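Aminotransferase (Psychrobacter arcticus 273-4, PDB 3IF2) binds pyridoxal 5'-phosphate and is probably an amino-acid aminotransferase of fold type I, perhaps one that exchanges amino groups between valine and pyruvate. Local coordinates at residues G94-N97 with R98-W102; W102-T105 with S106-A110; L375-S378 with T379-Y383. One frame throughout, in Å; residues are numbered along the deposited sequence.

Contact 1: residues G94-N97 with R98-W102; sequences GFFN and RHYDW
The last turn of helix 86-100 and its C-terminal end are built here, and the side chains that meet do so one helical turn apart: Phe95 with Arg98 and His99, Phe96 with Tyr100 and, past the end, Trp102. Phe95 and His99 form a T-shaped pair. The imidazole sends its CD2 edge over the centre of the phenyl face, with CD2 of His99 3.6 Å from CE2 of Phe95 and the two planes at 63°. With chi1 at -179° the Phe95 ring lies beside its own carbonyl carbon, which brings one face of the ring to CD2 of His99. NE2 of His99 is hydrogen-bonded to OD1 of Asp323, which helps fix the turn of the imidazole over Phe95. Arg98 bends at chi3 and folds back toward the start of the segment. Its guanidinium stands almost perpendicular to the Phe95 ring and brings NH2 to the ring's edge, 3.5 Å from CD2 of Phe95, while Phe95 CA sits over one guanidinium face. The same NH2 makes a salt bridge to Asp323, whose carboxylate thus gathers both Arg98 and His99. On the neighbouring side of the helix, CD2 of Tyr100 comes at the edge of the Phe96 ring, 3.9 Å from its CD1. The Trp102 six-membered ring lies nearly parallel to Phe96 but slid well aside, and Phe272 also meets the Phe96 ring. The backbone keeps helical bonding to the end, from Arg98 N to Gly94 O through Tyr100 N to Phe96 O. Asp101 then takes positive phi and leaves the helix, its N still hydrogen-bonded to Asn97 O at 3.2 Å, from above the carbonyl plane.

Contact 2: residues W102-T105 with S106-A110; sequences WNLT and SENIA
Thr105 and Asn108 hold each other by two hydrogen bonds in the short link between helix 86-100 and strand 109-112, where residues 106-108 make a single 3-10 turn. The side-chain bond runs from Thr105 N to Asn108 OD1, 3.2 Å long and nearly straight at 172°, with the N-H in the amide plane and on a lone pair. The return bond is backbone only: Asn108 N reaches Thr105 O at 3.2 Å, from above the carbonyl plane. A third, weak bond joins Glu107 N to Thr105 OG1 at 3.4 Å and makes an ST turn; a chi1 of 74° sets that hydroxyl between the backbone N and the carbonyl carbon, facing the turn.

The apolar part belongs to Leu104. Its CD2 packs on Asn108 CB at 3.8 Å, and its CD1 meets CD1 of Ile109 at 4.1 Å, the two side chains crossing at about a right angle. Ile109 continues onto helix 86-100, Leu104 onto Val288 of strand 285-288.

Asn108 ND2 is bonded to Ala289 O, so both ends of the amide are engaged. That should fix its rotation and tie the turn to Ala289, just past strand 285-288, the antiparallel neighbour of strand 109-112.

Contact 3: residues L375-S378 with T379-Y383; sequences LPIS and TLDLY
Thr379 opens helix 379-388, and its methyl CG2 meets CD2 of Leu375 at 4.0 Å, the side chains crossing at about a right angle; its hydroxyl turns to Ser396 OG. Leu380 comes near the cap through its CB, 3.9 Å from Ser378 OG, before the rest of its side chain leads off toward Pro395. Asp381 is the capped residue and Ser378 the N-cap: Asp381 N donates to Ser378 OG over 3.3 Å, and more weakly to Ser378 O. A chi1 of 70° turns OG back toward the first-turn amides. CB of Asp381 also rests against CB of Ile377, and its carboxylate makes a salt bridge to Arg385 one turn on. Leu382 N closes the first helical bond to Ser378 O, 2.9 Å long and in the carbonyl plane. Ile377, just before the cap, packs its CD1 on Leu382 CB at 4.2 Å, a hydrophobic staple, and CD2 of Leu382 touches CD2 of Leu375 at 4.0 Å.

Ser378 therefore serves the helix start with two oxygens, OG satisfying an amide of the first turn, while Leu375 and Ile377 bring the incoming loop down onto Leu382 and against helix 423-441, which Leu382 also touches.

Contacts 1 and 2 are consecutive and share Trp102: the first ends helix 86-100, the second carries the chain on into strand 109-112. They touch directly, Asn97 OD1 probably accepting from Leu104 N at 2.9 Å, and Phe96 packing on Leu104 and Ile109. Contact 3 stands alone across the chain's centre, where a helix starts, its centre about 47 Å from theirs. All three are partly buried, but contacts 1 and 2 each include two exposed residues, whereas none that touch in contact 3 are. Contact 1 is chiefly aromatic, with Arg98 and His99 turned to Asp323; contact 2 rests on an asparagine amide within a turn; contact 3 combines a serine cap with aliphatic packing.

Contact 1: residues G94-N97 with R98-W102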
ATOM      1  N   GLY A  94     -18.911  15.842   3.507  1.00 34.64           N
ATOM      2  CA  GLY A  94     -19.544  16.906   4.297  1.00 33.65           C
ATOM      3  C   GLY A  94     -18.626  18.099   4.520  1.00 33.99           C
ATOM      4  O   GLY A  94     -19.006  19.247   4.257  1.00 33.94           O
ATOM      5  N   PHE A  95     -17.406  17.803   4.966  1.00 34.40           N
ATOM      6  CA  PHE A  95     -16.338  18.790   5.234  1.00 34.84           C
ATOM      7  C   PHE A  95     -15.982  19.691   4.031  1.00 36.26           C
ATOM      8  O   PHE A  95     -15.973  20.931   4.172  1.00 36.64           O
ATOM      9  CB  PHE A  95     -15.087  18.051   5.735  1.00 34.93           C
ATOM     10  CG  PHE A  95     -13.925  18.940   6.062  1.00 34.74           C
ATOM     11  CD1 PHE A  95     -12.979  19.252   5.083  1.00 35.01           C
ATOM     12  CD2 PHE A  95     -13.760  19.448   7.349  1.00 34.17           C
ATOM     13  CE1 PHE A  95     -11.907  20.077   5.368  1.00 34.88           C
ATOM     14  CE2 PHE A  95     -12.690  20.268   7.653  1.00 34.50           C
ATOM     15  CZ  PHE A  95     -11.762  20.596   6.653  1.00 34.90           C
ATOM     16  N   PHE A  96     -15.679  19.088   2.872  1.00 36.07           N
ATOM     17  CA  PHE A  96     -15.378  19.873   1.673  1.00 36.05           C
ATOM     18  C   PHE A  96     -16.585  20.680   1.177  1.00 36.99           C
ATOM     19  O   PHE A  96     -16.418  21.839   0.745  1.00 38.01           O
ATOM     20  CB  PHE A  96     -14.798  19.015   0.548  1.00 36.06           C
ATOM     21  CG  PHE A  96     -13.408  18.498   0.835  1.00 35.24           C
ATOM     22  CD1 PHE A  96     -12.347  19.381   1.005  1.00 34.60           C
ATOM     23  CD2 PHE A  96     -13.147  17.131   0.901  1.00 34.55           C
ATOM     24  CE1 PHE A  96     -11.062  18.914   1.272  1.00 34.60           C
ATOM     25  CE2 PHE A  96     -11.861  16.668   1.153  1.00 34.51           C
ATOM     26  CZ  PHE A  96     -10.817  17.556   1.334  1.00 33.96           C
ATOM     27  N   ASN A  97     -17.776  20.085   1.241  1.00 36.88           N
ATOM     28  CA  ASN A  97     -19.019  20.783   0.848  1.00 37.92           C
ATOM     29  C   ASN A  97     -19.368  21.964   1.780  1.00 38.78           C
ATOM     30  O   ASN A  97     -19.855  22.975   1.304  1.00 38.76           O
ATOM     31  CB  ASN A  97     -20.210  19.798   0.717  1.00 37.40           C
ATOM     32  CG  ASN A  97     -20.107  18.890  -0.506  1.00 36.97           C
ATOM     33  OD1 ASN A  97     -19.449  19.212  -1.488  1.00 37.35           O
ATOM     34  ND2 ASN A  97     -20.781  17.763  -0.455  1.00 36.79           N
ATOM     35  N   ARG A  98     -19.124  21.814   3.091  1.00 40.49           N
ATOM     36  CA  ARG A  98     -19.296  22.903   4.089  1.00 40.71           C
ATOM     37  C   ARG A  98     -18.378  24.070   3.791  1.00 41.01           C
ATOM     38  O   ARG A  98     -18.807  25.216   3.800  1.00 41.90           O
ATOM     39  CB  ARG A  98     -18.908  22.469   5.529  1.00 40.80           C
ATOM     40  CG  ARG A  98     -19.925  21.680   6.321  1.00 40.74           C
ATOM     41  CD  ARG A  98     -19.632  21.710   7.854  1.00 40.21           C
ATOM     42  NE  ARG A  98     -18.360  21.121   8.306  1.00 39.24           N
ATOM     43  CZ  ARG A  98     -18.098  19.809   8.420  1.00 38.74           C
ATOM     44  NH1 ARG A  98     -18.971  18.867   8.022  1.00 38.01           N
ATOM     45  NH2 ARG A  98     -16.910  19.421   8.892  1.00 39.04           N
ATOM     46  N   HIS A  99     -17.106  23.754   3.577  1.00 41.32           N
ATOM     47  CA  HIS A  99     -16.069  24.763   3.398  1.00 42.14           C
ATOM     48  C   HIS A  99     -15.852  25.322   1.976  1.00 42.66           C
ATOM     49  O   HIS A  99     -15.343  26.444   1.860  1.00 42.42           O
ATOM     50  CB  HIS A  99     -14.742  24.240   3.982  1.00 42.02           C
ATOM     51  CG  HIS A  99     -14.785  24.038   5.464  1.00 42.32           C
ATOM     52  ND1 HIS A  99     -14.935  25.086   6.344  1.00 42.61           N
ATOM     53  CD2 HIS A  99     -14.685  22.923   6.222  1.00 42.40           C
ATOM     54  CE1 HIS A  99     -14.931  24.626   7.579  1.00 42.17           C
ATOM     55  NE2 HIS A  99     -14.786  23.316   7.532  1.00 42.48           N
ATOM     56  N   TYR A 100     -16.216  24.566   0.926  1.00 43.08           N
ATOM     57  CA  TYR A 100     -15.965  24.980  -0.480  1.00 43.50           C
ATOM     58  C   TYR A 100     -17.126  24.911  -1.475  1.00 44.27           C
ATOM     59  O   TYR A 100     -17.014  25.474  -2.573  1.00 44.60           O
ATOM     60  CB  TYR A 100     -14.776  24.196  -1.044  1.00 43.68           C
ATOM     61  CG  TYR A 100     -13.551  24.279  -0.168  1.00 43.67           C
ATOM     62  CD1 TYR A 100     -12.776  25.432  -0.157  1.00 43.98           C
ATOM     63  CD2 TYR A 100     -13.187  23.224   0.693  1.00 43.50           C
ATOM     64  CE1 TYR A 100     -11.649  25.543   0.668  1.00 44.09           C
ATOM     65  CE2 TYR A 100     -12.051  23.326   1.531  1.00 43.38           C
ATOM     66  CZ  TYR A 100     -11.298  24.493   1.503  1.00 43.60           C
ATOM     67  OH  TYR A 100     -10.205  24.666   2.283  1.00 44.20           O
ATOM     68  N   ASP A 101     -18.212  24.223  -1.122  1.00 45.02           N
ATOM     69  CA  ASP A 101     -19.397  24.117  -1.984  1.00 45.95           C
ATOM     70  C   ASP A 101     -19.114  23.519  -3.406  1.00 44.96           C
ATOM     71  O   ASP A 101     -19.624  24.005  -4.432  1.00 45.51           O
ATOM     72  CB  ASP A 101     -20.107  25.497  -2.057  1.00 46.91           C
ATOM     73  CG  ASP A 101     -21.566  25.405  -2.513  1.00 47.71           C
ATOM     74  OD1 ASP A 101     -22.313  24.488  -2.089  1.00 48.43           O
ATOM     75  OD2 ASP A 101     -21.982  26.282  -3.292  1.00 49.17           O
ATOM     76  N   TRP A 102     -18.292  22.465  -3.443  1.00 43.02           N
ATOM     77  CA  TRP A 102     -17.964  21.749  -4.688  1.00 40.62           C
ATOM     78  C   TRP A 102     -19.041  20.737  -5.124  1.00 39.55           C
ATOM     79  O   TRP A 102     -18.921  20.177  -6.208  1.00 40.18           O
ATOM     80  CB  TRP A 102     -16.602  21.030  -4.581  1.00 39.34           C
ATOM     81  CG  TRP A 102     -15.420  21.927  -4.336  1.00 38.33           C
ATOM     82  CD1 TRP A 102     -15.275  23.210  -4.745  1.00 38.18           C
ATOM     83  CD2 TRP A 102     -14.175  21.563  -3.722  1.00 38.01           C
ATOM     84  NE1 TRP A 102     -14.044  23.690  -4.389  1.00 38.24           N
ATOM     85  CE2 TRP A 102     -13.345  22.702  -3.759  1.00 37.82           C
ATOM     86  CE3 TRP A 102     -13.684  20.385  -3.135  1.00 38.10           C
ATOM     87  CZ2 TRP A 102     -12.046  22.712  -3.229  1.00 37.86           C
ATOM     88  CZ3 TRP A 102     -12.388  20.393  -2.597  1.00 38.55           C
ATOM     89  CH2 TRP A 102     -11.587  21.558  -2.650  1.00 38.18           C
TER

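Contact 2: residues W102-T105 with S106-A110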
ATOM      1  N   TRP A 102     -18.292  22.465  -3.443  1.00 43.02           N
ATOM      2  CA  TRP A 102     -17.964  21.749  -4.688  1.00 40.62           C
ATOM      3  C   TRP A 102     -19.041  20.737  -5.124  1.00 39.55           C
ATOM      4  O   TRP A 102     -18.921  20.177  -6.208  1.00 40.18           O
ATOM      5  CB  TRP A 102     -16.602  21.030  -4.581  1.00 39.34           C
ATOM      6  CG  TRP A 102     -15.420  21.927  -4.336  1.00 38.33           C
ATOM      7  CD1 TRP A 102     -15.275  23.210  -4.745  1.00 38.18           C
ATOM      8  CD2 TRP A 102     -14.175  21.563  -3.722  1.00 38.01           C
ATOM      9  NE1 TRP A 102     -14.044  23.690  -4.389  1.00 38.24           N
ATOM     10  CE2 TRP A 102     -13.345  22.702  -3.759  1.00 37.82           C
ATOM     11  CE3 TRP A 102     -13.684  20.385  -3.135  1.00 38.10           C
ATOM     12  CZ2 TRP A 102     -12.046  22.712  -3.229  1.00 37.86           C
ATOM     13  CZ3 TRP A 102     -12.388  20.393  -2.597  1.00 38.55           C
ATOM     14  CH2 TRP A 102     -11.587  21.558  -2.650  1.00 38.18           C
ATOM     15  N   ASN A 103     -20.068  20.527  -4.284  1.00 38.83           N
ATOM     16  CA  ASN A 103     -21.171  19.593  -4.531  0.50 38.00           C
ATOM     17  C   ASN A 103     -20.667  18.150  -4.738  1.00 37.51           C
ATOM     18  O   ASN A 103     -21.153  17.407  -5.596  1.00 37.41           O
ATOM     19  CB  ASN A 103     -22.065  20.092  -5.680  0.50 37.64           C
ATOM     20  CG  ASN A 103     -23.465  19.510  -5.623  0.50 37.53           C
ATOM     21  OD1 ASN A 103     -23.905  19.032  -4.575  0.50 37.59           O
ATOM     22  ND2 ASN A 103     -24.175  19.558  -6.742  0.50 37.25           N
ATOM     23  N   LEU A 104     -19.683  17.757  -3.928  1.00 36.51           N
ATOM     24  CA  LEU A 104     -19.133  16.408  -4.008  1.00 36.34           C
ATOM     25  C   LEU A 104     -20.117  15.393  -3.432  1.00 36.08           C
ATOM     26  O   LEU A 104     -20.991  15.745  -2.634  1.00 35.62           O
ATOM     27  CB  LEU A 104     -17.824  16.264  -3.216  1.00 36.12           C
ATOM     28  CG  LEU A 104     -16.561  17.071  -3.523  1.00 35.38           C
ATOM     29  CD1 LEU A 104     -15.449  16.566  -2.614  1.00 33.92           C
ATOM     30  CD2 LEU A 104     -16.170  16.964  -4.996  1.00 35.25           C
ATOM     31  N   THR A 105     -19.983  14.151  -3.895  1.00 36.30           N
ATOM     32  CA  THR A 105     -20.683  12.984  -3.335  1.00 36.48           C
ATOM     33  C   THR A 105     -19.563  11.995  -2.983  1.00 37.14           C
ATOM     34  O   THR A 105     -18.376  12.295  -3.183  1.00 36.97           O
ATOM     35  CB  THR A 105     -21.748  12.370  -4.281  1.00 36.16           C
ATOM     36  OG1 THR A 105     -21.127  11.646  -5.348  1.00 36.84           O
ATOM     37  CG2 THR A 105     -22.676  13.453  -4.837  1.00 35.32           C
ATOM     38  N   SER A 106     -19.921  10.840  -2.434  1.00 37.79           N
ATOM     39  CA  SER A 106     -18.912   9.827  -2.087  1.00 37.65           C
ATOM     40  C   SER A 106     -18.179   9.287  -3.322  1.00 37.63           C
ATOM     41  O   SER A 106     -17.045   8.831  -3.203  1.00 37.77           O
ATOM     42  CB  SER A 106     -19.509   8.689  -1.267  1.00 37.52           C
ATOM     43  OG  SER A 106     -20.469   7.987  -2.015  1.00 38.68           O
ATOM     44  N   GLU A 107     -18.798   9.389  -4.504  1.00 38.41           N
ATOM     45  CA  GLU A 107     -18.170   8.946  -5.762  1.00 38.83           C
ATOM     46  C   GLU A 107     -16.876   9.696  -6.134  1.00 37.71           C
ATOM     47  O   GLU A 107     -16.076   9.157  -6.898  1.00 37.37           O
ATOM     48  CB  GLU A 107     -19.160   9.028  -6.928  1.00 39.94           C
ATOM     49  CG  GLU A 107     -20.332   8.060  -6.841  1.00 41.40           C
ATOM     50  CD  GLU A 107     -21.349   8.269  -7.976  1.00 43.31           C
ATOM     51  OE1 GLU A 107     -20.971   8.327  -9.171  1.00 43.74           O
ATOM     52  OE2 GLU A 107     -22.555   8.373  -7.673  1.00 45.47           O
ATOM     53  N   ASN A 108     -16.685  10.902  -5.575  1.00 36.49           N
ATOM     54  CA  ASN A 108     -15.533  11.783  -5.819  1.00 35.30           C
ATOM     55  C   ASN A 108     -14.342  11.647  -4.876  1.00 35.26           C
ATOM     56  O   ASN A 108     -13.396  12.390  -5.000  1.00 36.22           O
ATOM     57  CB  ASN A 108     -15.990  13.249  -5.760  1.00 34.90           C
ATOM     58  CG  ASN A 108     -17.028  13.588  -6.805  1.00 35.30           C
ATOM     59  OD1 ASN A 108     -18.174  13.917  -6.483  1.00 33.91           O
ATOM     60  ND2 ASN A 108     -16.625  13.518  -8.072  1.00 35.29           N
ATOM     61  N   ILE A 109     -14.360  10.706  -3.949  1.00 35.65           N
ATOM     62  CA  ILE A 109     -13.276  10.571  -2.984  1.00 35.25           C
ATOM     63  C   ILE A 109     -12.890   9.114  -2.794  1.00 35.55           C
ATOM     64  O   ILE A 109     -13.765   8.251  -2.614  1.00 35.44           O
ATOM     65  CB  ILE A 109     -13.638  11.154  -1.602  1.00 35.02           C
ATOM     66  CG1 ILE A 109     -14.153  12.594  -1.728  1.00 34.60           C
ATOM     67  CG2 ILE A 109     -12.411  11.072  -0.650  1.00 34.64           C
ATOM     68  CD1 ILE A 109     -14.370  13.301  -0.400  1.00 34.59           C
ATOM     69  N   ALA A 110     -11.581   8.867  -2.866  1.00 34.92           N
ATOM     70  CA  ALA A 110     -10.987   7.565  -2.614  1.00 34.89           C
ATOM     71  C   ALA A 110      -9.815   7.768  -1.661  1.00 34.89           C
ATOM     72  O   ALA A 110      -9.285   8.878  -1.550  1.00 36.11           O
ATOM     73  CB  ALA A 110     -10.511   6.929  -3.903  1.00 34.16           C
TER

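Contact 3: residues L375-S378 with T379-Y383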
ATOM      1  N   LEU A 375      29.139  28.316  -6.329  1.00 38.42           N
ATOM      2  CA  LEU A 375      29.811  27.474  -5.334  1.00 38.42           C
ATOM      3  C   LEU A 375      30.937  26.721  -6.063  1.00 38.77           C
ATOM      4  O   LEU A 375      30.682  26.152  -7.135  1.00 38.83           O
ATOM      5  CB  LEU A 375      28.819  26.514  -4.661  1.00 38.04           C
ATOM      6  CG  LEU A 375      29.283  25.642  -3.479  1.00 37.84           C
ATOM      7  CD1 LEU A 375      29.864  26.464  -2.346  1.00 37.47           C
ATOM      8  CD2 LEU A 375      28.131  24.756  -2.959  1.00 36.72           C
ATOM      9  N   PRO A 376      32.189  26.749  -5.526  1.00 39.09           N
ATOM     10  CA  PRO A 376      33.306  26.062  -6.230  1.00 38.83           C
ATOM     11  C   PRO A 376      33.174  24.536  -6.384  1.00 38.63           C
ATOM     12  O   PRO A 376      33.848  23.965  -7.237  1.00 39.08           O
ATOM     13  CB  PRO A 376      34.543  26.416  -5.393  1.00 38.95           C
ATOM     14  CG  PRO A 376      34.117  27.481  -4.473  1.00 39.07           C
ATOM     15  CD  PRO A 376      32.657  27.344  -4.260  1.00 38.85           C
ATOM     16  N   ILE A 377      32.344  23.901  -5.552  1.00 37.64           N
ATOM     17  CA  ILE A 377      32.051  22.471  -5.652  1.00 36.72           C
ATOM     18  C   ILE A 377      30.565  22.325  -5.989  1.00 35.92           C
ATOM     19  O   ILE A 377      29.819  23.305  -5.940  1.00 35.64           O
ATOM     20  CB  ILE A 377      32.468  21.699  -4.344  1.00 36.48           C
ATOM     21  CG1 ILE A 377      31.636  22.106  -3.105  1.00 35.88           C
ATOM     22  CG2 ILE A 377      33.978  21.892  -4.081  1.00 34.97           C
ATOM     23  CD1 ILE A 377      31.995  21.332  -1.837  1.00 35.36           C
ATOM     24  N   SER A 378      30.158  21.124  -6.385  1.00 34.72           N
ATOM     25  CA  SER A 378      28.734  20.844  -6.638  1.00 34.73           C
ATOM     26  C   SER A 378      28.081  20.565  -5.283  1.00 34.90           C
ATOM     27  O   SER A 378      28.768  20.132  -4.343  1.00 35.59           O
ATOM     28  CB  SER A 378      28.531  19.639  -7.573  1.00 33.57           C
ATOM     29  OG  SER A 378      28.881  18.418  -6.957  1.00 32.70           O
ATOM     30  N   THR A 379      26.772  20.788  -5.183  1.00 34.39           N
ATOM     31  CA  THR A 379      26.048  20.506  -3.936  1.00 34.35           C
ATOM     32  C   THR A 379      26.038  19.008  -3.590  1.00 35.65           C
ATOM     33  O   THR A 379      25.972  18.673  -2.410  1.00 35.44           O
ATOM     34  CB  THR A 379      24.664  21.151  -3.891  1.00 33.49           C
ATOM     35  OG1 THR A 379      23.929  20.848  -5.082  1.00 32.87           O
ATOM     36  CG2 THR A 379      24.819  22.665  -3.741  1.00 32.69           C
ATOM     37  N   LEU A 380      26.147  18.123  -4.593  1.00 37.72           N
ATOM     38  CA  LEU A 380      26.342  16.677  -4.332  1.00 39.53           C
ATOM     39  C   LEU A 380      27.668  16.430  -3.591  1.00 40.93           C
ATOM     40  O   LEU A 380      27.754  15.513  -2.775  1.00 40.81           O
ATOM     41  CB  LEU A 380      26.330  15.839  -5.619  1.00 39.70           C
ATOM     42  CG  LEU A 380      26.528  14.299  -5.458  1.00 40.02           C
ATOM     43  CD1 LEU A 380      25.506  13.687  -4.460  1.00 39.12           C
ATOM     44  CD2 LEU A 380      26.509  13.564  -6.808  1.00 38.59           C
ATOM     45  N   ASP A 381      28.676  17.251  -3.900  1.00 42.40           N
ATOM     46  CA  ASP A 381      29.997  17.206  -3.270  1.00 43.63           C
ATOM     47  C   ASP A 381      29.913  17.826  -1.865  1.00 43.10           C
ATOM     48  O   ASP A 381      30.501  17.294  -0.919  1.00 43.53           O
ATOM     49  CB  ASP A 381      31.020  17.944  -4.143  1.00 45.64           C
ATOM     50  CG  ASP A 381      32.408  17.341  -4.068  1.00 47.40           C
ATOM     51  OD1 ASP A 381      32.904  17.065  -2.941  1.00 48.94           O
ATOM     52  OD2 ASP A 381      33.004  17.166  -5.159  1.00 47.77           O
ATOM     53  N   LEU A 382      29.193  18.949  -1.740  1.00 41.86           N
ATOM     54  CA  LEU A 382      28.921  19.574  -0.435  1.00 40.76           C
ATOM     55  C   LEU A 382      28.239  18.566   0.498  1.00 40.00           C
ATOM     56  O   LEU A 382      28.641  18.423   1.635  1.00 39.76           O
ATOM     57  CB  LEU A 382      28.043  20.828  -0.576  1.00 40.13           C
ATOM     58  CG  LEU A 382      27.666  21.625   0.678  1.00 39.01           C
ATOM     59  CD1 LEU A 382      28.924  21.986   1.430  1.00 38.70           C
ATOM     60  CD2 LEU A 382      26.841  22.877   0.322  1.00 37.74           C
ATOM     61  N   TYR A 383      27.230  17.867  -0.005  1.00 40.19           N
ATOM     62  CA  TYR A 383      26.530  16.809   0.752  1.00 40.65           C
ATOM     63  C   TYR A 383      27.485  15.759   1.341  1.00 41.19           C
ATOM     64  O   TYR A 383      27.340  15.387   2.500  1.00 40.80           O
ATOM     65  CB  TYR A 383      25.448  16.143  -0.116  1.00 40.49           C
ATOM     66  CG  TYR A 383      25.007  14.777   0.348  1.00 40.48           C
ATOM     67  CD1 TYR A 383      24.029  14.630   1.335  1.00 40.61           C
ATOM     68  CD2 TYR A 383      25.563  13.615  -0.213  1.00 40.63           C
ATOM     69  CE1 TYR A 383      23.621  13.348   1.769  1.00 40.33           C
ATOM     70  CE2 TYR A 383      25.164  12.334   0.213  1.00 40.45           C
ATOM     71  CZ  TYR A 383      24.203  12.215   1.204  1.00 40.23           C
ATOM     72  OH  TYR A 383      23.830  10.968   1.606  1.00 40.93           O
TER